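Local coordinates for extracellular solute-binding protein family 1 (Arthrobacter chlorophenolicus, PDB 4R2F) that binds the disaccharide laminaribiose and probably delivers sugars to a membrane transporter as an extracellular solute-binding protein, at residues V235-E239 against D413-A417. Residues are numbered along the deposited sequence; the frame is centred on the assembly and turned at random.
Sequences VEAVE and DAKSA
With chi1 at 175°, V238 swings CG1 opposite its backbone N and onto the methyl of A414. E239 turns its CG away from its own carbonyl carbon (chi1 -74°), which brings that methylene to the same methyl. The contact is helix-to-helix packing within the solute-binding protein fold: the first turn of the C-terminal helix 414-428 lies against the N-terminal half of helix 232-246. V238 CG1 meets A414 CB at 3.6 Å, and E239 CG approaches A414 CB at 3.7 Å. V235, one turn earlier, reaches A414 CB with both its carbonyl O, at 3.9 Å, and its CG1, at 4.2 Å; that O accepts E239 N within its own helix. A414 thus sits among V235, V238 and E239, residues spaced three and four apart on one helical face. Alanine suits this place because its short side chain lets the backbones come near, with the CA atoms of V238 and A414 5.5 Å apart. Valine suits the facing helix, its branched methyls giving a broad apolar surface: V238 also touches F403 and V407 of helix 398-408, while both valines reach L418 one turn further along helix 414-428.

At the exposed margin the long residues contribute mainly their methylenes. E239 packs through CG and extends its carboxylate onward; K415 lays CG near V235 CG2, at 4.3 Å. The opposite charges, E239 OE2 and K415 NZ, remain 5.2 Å apart, too far for a salt bridge, though a weak attraction is plausible.

D413 occupies the N-cap position of helix 414-428. Aspartate is a fitting N-cap, its short carboxylate turning back to the first turn: OD1 accepts the S416 hydroxyl on its syn side, somewhat out of the carboxylate plane, and OD2 accepts S416 N at 3.2 Å, the donor lying 56° out of that plane.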
ATOM      1  N   VAL A 235     -22.114  -2.123  -0.812  1.00 40.93           N
ATOM      2  CA  VAL A 235     -22.935  -1.538  -1.880  1.00 37.71           C
ATOM      3  C   VAL A 235     -23.023  -0.047  -1.696  1.00 38.11           C
ATOM      4  O   VAL A 235     -22.855   0.723  -2.649  1.00 41.77           O
ATOM      5  CB  VAL A 235     -24.365  -2.139  -1.934  1.00 41.39           C
ATOM      6  CG1 VAL A 235     -25.240  -1.393  -2.934  1.00 42.47           C
ATOM      7  CG2 VAL A 235     -24.292  -3.611  -2.297  1.00 40.97           C
ATOM      8  N   GLU A 236     -23.306   0.369  -0.475  1.00 31.83           N
ATOM      9  CA  GLU A 236     -23.334   1.793  -0.165  1.00 30.53           C
ATOM     10  C   GLU A 236     -22.034   2.525  -0.495  1.00 38.19           C
ATOM     11  O   GLU A 236     -22.069   3.678  -0.926  1.00 33.21           O
ATOM     12  CB  GLU A 236     -23.557   2.011   1.312  1.00 43.20           C
ATOM     13  CG  GLU A 236     -24.883   2.578   1.697  1.00 72.90           C
ATOM     14  CD  GLU A 236     -24.848   3.012   3.134  1.00 69.82           C
ATOM     15  OE1 GLU A 236     -25.114   4.199   3.391  1.00 49.54           O
ATOM     16  OE2 GLU A 236     -24.507   2.169   3.992  1.00 47.52           O
ATOM     17  N   ALA A 237     -20.908   1.879  -0.201  1.00 41.97           N
ATOM     18  CA  ALA A 237     -19.601   2.453  -0.429  1.00 37.31           C
ATOM     19  C   ALA A 237     -19.400   2.688  -1.918  1.00 28.24           C
ATOM     20  O   ALA A 237     -18.967   3.765  -2.326  1.00 33.11           O
ATOM     21  CB  ALA A 237     -18.513   1.555   0.140  1.00 31.96           C
ATOM     22  N   VAL A 238     -19.785   1.701  -2.721  1.00 30.05           N
ATOM     23  CA  VAL A 238     -19.657   1.801  -4.156  1.00 41.59           C
ATOM     24  C   VAL A 238     -20.630   2.817  -4.739  1.00 39.65           C
ATOM     25  O   VAL A 238     -20.257   3.547  -5.656  1.00 36.13           O
ATOM     26  CB  VAL A 238     -19.811   0.438  -4.843  1.00 38.84           C
ATOM     27  CG1 VAL A 238     -19.801   0.589  -6.364  1.00 32.77           C
ATOM     28  CG2 VAL A 238     -18.667  -0.473  -4.438  1.00 33.46           C
ATOM     29  N   GLU A 239     -21.849   2.880  -4.205  1.00 40.31           N
ATOM     30  CA  GLU A 239     -22.808   3.915  -4.600  1.00 46.28           C
ATOM     31  C   GLU A 239     -22.265   5.320  -4.334  1.00 40.97           C
ATOM     32  O   GLU A 239     -22.511   6.238  -5.097  1.00 38.30           O
ATOM     33  CB  GLU A 239     -24.159   3.745  -3.876  1.00 40.05           C
ATOM     34  CG  GLU A 239     -24.995   2.580  -4.397  1.00 46.10           C
ATOM     35  CD  GLU A 239     -26.297   2.349  -3.626  1.00 74.65           C
ATOM     36  OE1 GLU A 239     -26.452   2.827  -2.476  1.00 60.00           O
ATOM     37  OE2 GLU A 239     -27.184   1.665  -4.176  1.00 55.25           O
ATOM     38  N   ASP A 413     -24.011  -0.116 -12.482  1.00 32.56           N
ATOM     39  CA  ASP A 413     -24.528   0.168 -11.152  1.00 35.27           C
ATOM     40  C   ASP A 413     -23.729  -0.628 -10.092  1.00 26.46           C
ATOM     41  O   ASP A 413     -22.992  -1.570 -10.417  1.00 34.20           O
ATOM     42  CB  ASP A 413     -26.020  -0.156 -11.061  1.00 39.88           C
ATOM     43  CG  ASP A 413     -26.291  -1.636 -11.200  1.00 52.78           C
ATOM     44  OD1 ASP A 413     -26.260  -2.150 -12.344  1.00 38.35           O
ATOM     45  OD2 ASP A 413     -26.503  -2.285 -10.162  1.00 43.53           O
ATOM     46  N   ALA A 414     -23.886  -0.225  -8.843  1.00 34.50           N
ATOM     47  CA  ALA A 414     -23.026  -0.717  -7.745  1.00 33.76           C
ATOM     48  C   ALA A 414     -23.133  -2.226  -7.578  1.00 35.22           C
ATOM     49  O   ALA A 414     -22.127  -2.948  -7.565  1.00 38.31           O
ATOM     50  CB  ALA A 414     -23.395   0.001  -6.452  1.00 44.09           C
ATOM     51  N   LYS A 415     -24.371  -2.698  -7.486  1.00 34.33           N
ATOM     52  CA  LYS A 415     -24.633  -4.141  -7.362  1.00 39.47           C
ATOM     53  C   LYS A 415     -24.026  -4.942  -8.498  1.00 35.59           C
ATOM     54  O   LYS A 415     -23.385  -5.969  -8.251  1.00 38.83           O
ATOM     55  CB  LYS A 415     -26.145  -4.420  -7.238  1.00 49.22           C
ATOM     56  CG  LYS A 415     -26.666  -4.324  -5.808  1.00 66.84           C
ATOM     57  CD  LYS A 415     -28.068  -3.735  -5.696  1.00 86.04           C
ATOM     58  CE  LYS A 415     -28.638  -3.982  -4.307  1.00 99.65           C
ATOM     59  NZ  LYS A 415     -29.634  -2.951  -3.914  1.00106.04           N
ATOM     60  N   SER A 416     -24.179  -4.475  -9.741  1.00 39.16           N
ATOM     61  CA  SER A 416     -23.597  -5.194 -10.885  1.00 37.05           C
ATOM     62  C   SER A 416     -22.069  -5.242 -10.827  1.00 33.30           C
ATOM     63  O   SER A 416     -21.451  -6.269 -11.124  1.00 45.08           O
ATOM     64  CB  SER A 416     -24.038  -4.581 -12.235  1.00 32.61           C
ATOM     65  OG  SER A 416     -25.469  -4.545 -12.358  1.00 40.62           O
ATOM     66  N   ALA A 417     -21.460  -4.107 -10.529  1.00 34.78           N
ATOM     67  CA  ALA A 417     -19.997  -4.037 -10.454  1.00 30.24           C
ATOM     68  C   ALA A 417     -19.469  -5.021  -9.382  1.00 24.16           C
ATOM     69  O   ALA A 417     -18.561  -5.795  -9.638  1.00 35.00           O
ATOM     70  CB  ALA A 417     -19.572  -2.619 -10.155  1.00 34.68           C
TER